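Local coordinates for protein glucoamylase (Thermoanaerobacterium thermosaccharolyticum, PDB 1LF6) that hydrolyses terminal alpha-1,4-linked glucose from the non-reducing ends of glucan chains, probably one residue at a time with release of beta-D-glucose, at residues Asp30-Ala35 with Asp332-Tyr337; Trp51-Leu54 with Ser60-Tyr63. All coordinates share one frame; numbering follows the deposited sequence.

Overall arrangement
From the N terminus, the chain passes through the loop 30-35, enters strand 39-42 and then forms the hairpin 51-55/58-63, whose pairing is contact 2 and closes a loop of only five residues between 54 and 60. After the rest of the N-terminal beta-sandwich domain, the chain reaches the loop 332-337 of the (alpha/alpha) barrel, where contact 1 closes a loop of 296 residues. Contact 2 therefore sits wholly within the span that contact 1 closes, and the two do not cross. Their centres are 12 Å apart, and they meet where Ala-33 N lies 3.2 Å from Glu-61 OE2, a probable hydrogen bond linking interdomain loop to hairpin.

Contact 1 (Asp30-Ala35 with Asp332-Tyr337); sequences DTWASA and DNTGGY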
# COMPACT_ATOMS: atom_id res chain seq x y z
N ASP A 30 2.82 1.14 22.55
CA ASP A 30 3.00 2.09 21.42
C ASP A 30 2.03 1.66 20.33
O ASP A 30 1.29 0.65 20.46
CB ASP A 30 4.45 2.07 21.04
CG ASP A 30 5.03 3.20 20.27
OD1 ASP A 30 4.49 4.30 20.07
OD2 ASP A 30 6.23 3.04 19.85
N THR A 31 2.12 2.29 19.21
CA THR A 31 1.22 2.22 18.09
C THR A 31 2.00 2.44 16.81
O THR A 31 3.07 3.10 16.87
CB THR A 31 0.11 3.29 18.28
OG1 THR A 31 -1.05 3.01 17.53
CG2 THR A 31 0.57 4.70 18.19
N TRP A 32 1.46 2.11 15.67
CA TRP A 32 2.20 2.42 14.43
C TRP A 32 1.91 3.85 14.03
O TRP A 32 1.07 4.54 14.59
CB TRP A 32 1.83 1.41 13.36
CG TRP A 32 2.31 0.01 13.66
CD1 TRP A 32 1.51 -0.97 14.21
CD2 TRP A 32 3.63 -0.51 13.58
NE1 TRP A 32 2.26 -2.10 14.41
CE2 TRP A 32 3.56 -1.86 14.03
CE3 TRP A 32 4.85 -0.01 13.13
CZ2 TRP A 32 4.68 -2.68 14.07
CZ3 TRP A 32 5.95 -0.83 13.15
CH2 TRP A 32 5.86 -2.15 13.62
N ALA A 33 2.59 4.28 12.98
CA ALA A 33 2.41 5.62 12.43
C ALA A 33 1.18 5.75 11.53
O ALA A 33 0.61 4.75 11.08
CB ALA A 33 3.66 6.04 11.65
N SER A 34 0.78 6.99 11.28
CA SER A 34 -0.36 7.26 10.42
C SER A 34 -0.16 6.57 9.08
O SER A 34 0.95 6.58 8.52
CB SER A 34 -0.50 8.77 10.20
OG SER A 34 -1.48 9.05 9.22
N ALA A 35 -1.23 5.97 8.55
CA ALA A 35 -1.17 5.25 7.28
C ALA A 35 -1.15 6.18 6.06
O ALA A 35 -0.93 5.72 4.94
CB ALA A 35 -2.33 4.27 7.18
N ASP A 332 1.77 -4.60 18.36
CA ASP A 332 2.14 -6.00 18.16
C ASP A 332 1.61 -6.65 16.88
O ASP A 332 0.42 -6.57 16.56
CB ASP A 332 1.76 -6.83 19.40
CG ASP A 332 0.33 -7.36 19.34
OD1 ASP A 332 -0.60 -6.55 19.15
OD2 ASP A 332 0.16 -8.59 19.49
N ASN A 333 2.53 -7.30 16.16
CA ASN A 333 2.26 -7.99 14.90
C ASN A 333 1.18 -7.39 14.01
O ASN A 333 0.01 -7.77 14.10
CB ASN A 333 1.92 -9.47 15.17
CG ASN A 333 1.95 -10.30 13.90
OD1 ASN A 333 2.98 -10.41 13.23
ND2 ASN A 333 0.81 -10.91 13.56
N THR A 334 1.57 -6.45 13.16
CA THR A 334 0.62 -5.82 12.25
C THR A 334 1.14 -5.78 10.81
O THR A 334 2.29 -5.43 10.55
CB THR A 334 0.29 -4.37 12.68
OG1 THR A 334 -0.07 -4.35 14.07
CG2 THR A 334 -0.88 -3.85 11.86
N GLY A 335 0.27 -6.15 9.88
CA GLY A 335 0.62 -6.16 8.47
C GLY A 335 -0.52 -6.71 7.63
O GLY A 335 -0.33 -7.60 6.80
N GLY A 336 -1.72 -6.18 7.86
CA GLY A 336 -2.89 -6.62 7.12
C GLY A 336 -2.76 -6.40 5.62
O GLY A 336 -3.01 -7.31 4.84
N TYR A 337 -2.36 -5.20 5.22
CA TYR A 337 -2.20 -4.88 3.81
C TYR A 337 -0.85 -5.35 3.26
O TYR A 337 -0.55 -5.15 2.08
CB TYR A 337 -2.36 -3.38 3.56
CG TYR A 337 -3.80 -2.90 3.62
CD1 TYR A 337 -4.50 -2.87 4.82
CD2 TYR A 337 -4.47 -2.51 2.45
CE1 TYR A 337 -5.83 -2.47 4.87
CE2 TYR A 337 -5.80 -2.11 2.49
CZ TYR A 337 -6.48 -2.09 3.70
OH TYR A 337 -7.79 -1.71 3.75
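Trp-32 and Thr-334 make the closest backbone approach, with CA atoms 8.7 Å apart, so two irregular loops face each other at a separation that side chains must bridge. The contact joins the two domains of this family 15 enzyme: 30-35 belongs to the N-terminal beta-sandwich part, and 332-337 to the loop before helix 342-355 of the (alpha/alpha) barrel. It is small, burying 114 Å² in total. Trp-32 supplies one side through the pyrrole part of its indole. With CG opposite the carbonyl carbon (chi1 -67°), the ring reaches toward the barrel loop. Thr-334 answers with CB and OG1, CB lying 3.5 Å from Trp-32 NE1; the hydroxyl meets the ring obliquely, and the two side chains pass alongside, running opposite ways. Outside the pair, His-158 meets the Trp-32 ring edge-to-face, and Ile-323 touches both Trp-32 and Thr-334. Thr-31 ties the same strip of chain to the barrel: its OG1 lies within hydrogen-bonding range of the carbonyl oxygens of Gly-326, Asp-327 and Gln-329, which must share its one proton. The Trp-32 side chain is about 9 Å from that of Trp-325, a probable substrate-binding residue, which places the contact near the active-site region. Cutting the indole back to an alanine here would probably open a gap between the loops and leave Thr-334 CB and the His-158 ring without their partner. Thr-334 OG1, 3.3 Å from Trp-32 NE1, also gives a weak hydrogen bond of 3.4 Å to Asp-332 O within its own loop.

Contact 2 (Trp51-Leu54 with Ser60-Tyr63); sequences WFTL and SEVY
Trp-51 and Tyr-63 form an antiparallel hydrogen-bonded pair in a beta hairpin, the short strand axes running at 172° and 4.6 Å apart. Trp-51 N donates to Tyr-63 O (3.0 Å), and the return bond from Tyr-63 N to Trp-51 O, 2.7 Å, is nearly straight. On the same face the two CB atoms touch at 3.9 Å and the side chains cross at about a right angle; each ring has the other residue's carbonyl oxygen in plane at its edge. Phe-52 and Val-62 form the next, non-hydrogen-bonded pair, and the Phe-52 ring leads away from the partner strand, onto strands 107-113 and 118-126. Thr-53 faces both Ser-60 and Glu-61, a beta bulge: Thr-53 O accepts a bond from Ser-60 N at 2.8 Å, whereas Thr-53 N reaches Glu-61 O weakly, its N-H pointing well off the acceptor. A chi1 of 62° tucks Thr-53 OG1 over the backbone, flanked by N and C, and aims it at the partner strand, 2.9 Å from Glu-61 O and close to Ser-60 OG; the 2.4 Å separation of those hydroxyls is doubtfully short. Leu-54 packs on Tyr-107 and Leu-109. The hairpin divides its chemistry: Phe-52 and Leu-54 pack into the sandwich, the Trp-51/Tyr-63 face turns toward Lys-311 and His-338 of the catalytic part, and the bulge gathers buried polar atoms beside Lys-37, whose salt bridge to Glu-61 OE1 probably balances the carboxylate charge.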
# COMPACT_ATOMS: atom_id res chain seq x y z
N TRP A 51 13.06 -0.84 2.72
CA TRP A 51 11.97 -0.00 2.22
C TRP A 51 11.67 1.04 3.28
O TRP A 51 11.78 0.76 4.47
CB TRP A 51 10.69 -0.82 2.02
CG TRP A 51 10.70 -1.82 0.92
CD1 TRP A 51 10.11 -1.70 -0.31
CD2 TRP A 51 11.24 -3.14 0.97
NE1 TRP A 51 10.24 -2.87 -1.01
CE2 TRP A 51 10.93 -3.77 -0.25
CE3 TRP A 51 11.96 -3.86 1.94
CZ2 TRP A 51 11.31 -5.09 -0.54
CZ3 TRP A 51 12.34 -5.16 1.66
CH2 TRP A 51 12.02 -5.76 0.43
N PHE A 52 11.28 2.24 2.87
CA PHE A 52 10.94 3.29 3.83
C PHE A 52 9.64 3.99 3.43
O PHE A 52 9.22 3.92 2.27
CB PHE A 52 12.05 4.34 3.93
CG PHE A 52 12.26 5.14 2.67
CD1 PHE A 52 13.12 4.69 1.68
CD2 PHE A 52 11.58 6.34 2.48
CE1 PHE A 52 13.30 5.42 0.50
CE2 PHE A 52 11.75 7.08 1.30
CZ PHE A 52 12.62 6.61 0.32
N THR A 53 9.01 4.63 4.40
CA THR A 53 7.77 5.38 4.16
C THR A 53 7.90 6.69 4.92
O THR A 53 8.64 6.77 5.90
CB THR A 53 6.52 4.62 4.69
OG1 THR A 53 6.62 4.43 6.11
CG2 THR A 53 6.40 3.27 4.02
N LEU A 54 7.21 7.72 4.44
CA LEU A 54 7.25 9.03 5.07
C LEU A 54 5.84 9.44 5.49
O LEU A 54 4.87 9.16 4.78
CB LEU A 54 7.81 10.08 4.10
CG LEU A 54 9.16 9.79 3.45
CD1 LEU A 54 9.50 10.89 2.45
CD2 LEU A 54 10.23 9.70 4.52
N SER A 60 8.59 7.16 8.64
CA SER A 60 7.70 6.36 9.47
C SER A 60 8.22 4.92 9.42
O SER A 60 9.40 4.68 9.70
CB SER A 60 6.25 6.46 8.96
OG SER A 60 6.17 6.35 7.55
N GLU A 61 7.38 3.96 9.05
CA GLU A 61 7.82 2.57 8.99
C GLU A 61 8.97 2.33 8.00
O GLU A 61 9.00 2.91 6.91
CB GLU A 61 6.67 1.64 8.61
CG GLU A 61 5.60 1.45 9.67
CD GLU A 61 4.50 2.49 9.59
OE1 GLU A 61 4.48 3.27 8.61
OE2 GLU A 61 3.64 2.53 10.50
N VAL A 62 9.90 1.47 8.40
CA VAL A 62 11.03 1.09 7.56
C VAL A 62 11.05 -0.42 7.57
O VAL A 62 10.93 -1.04 8.64
CB VAL A 62 12.38 1.64 8.10
CG1 VAL A 62 13.50 1.29 7.13
CG2 VAL A 62 12.30 3.15 8.28
N TYR A 63 11.20 -1.03 6.40
CA TYR A 63 11.17 -2.48 6.28
C TYR A 63 12.49 -3.13 5.89
O TYR A 63 13.26 -2.59 5.09
CB TYR A 63 10.11 -2.87 5.24
CG TYR A 63 8.72 -2.37 5.59
CD1 TYR A 63 7.74 -3.25 6.03
CD2 TYR A 63 8.40 -1.02 5.49
CE1 TYR A 63 6.46 -2.79 6.38
CE2 TYR A 63 7.13 -0.55 5.83
CZ TYR A 63 6.17 -1.44 6.28
OH TYR A 63 4.91 -0.98 6.61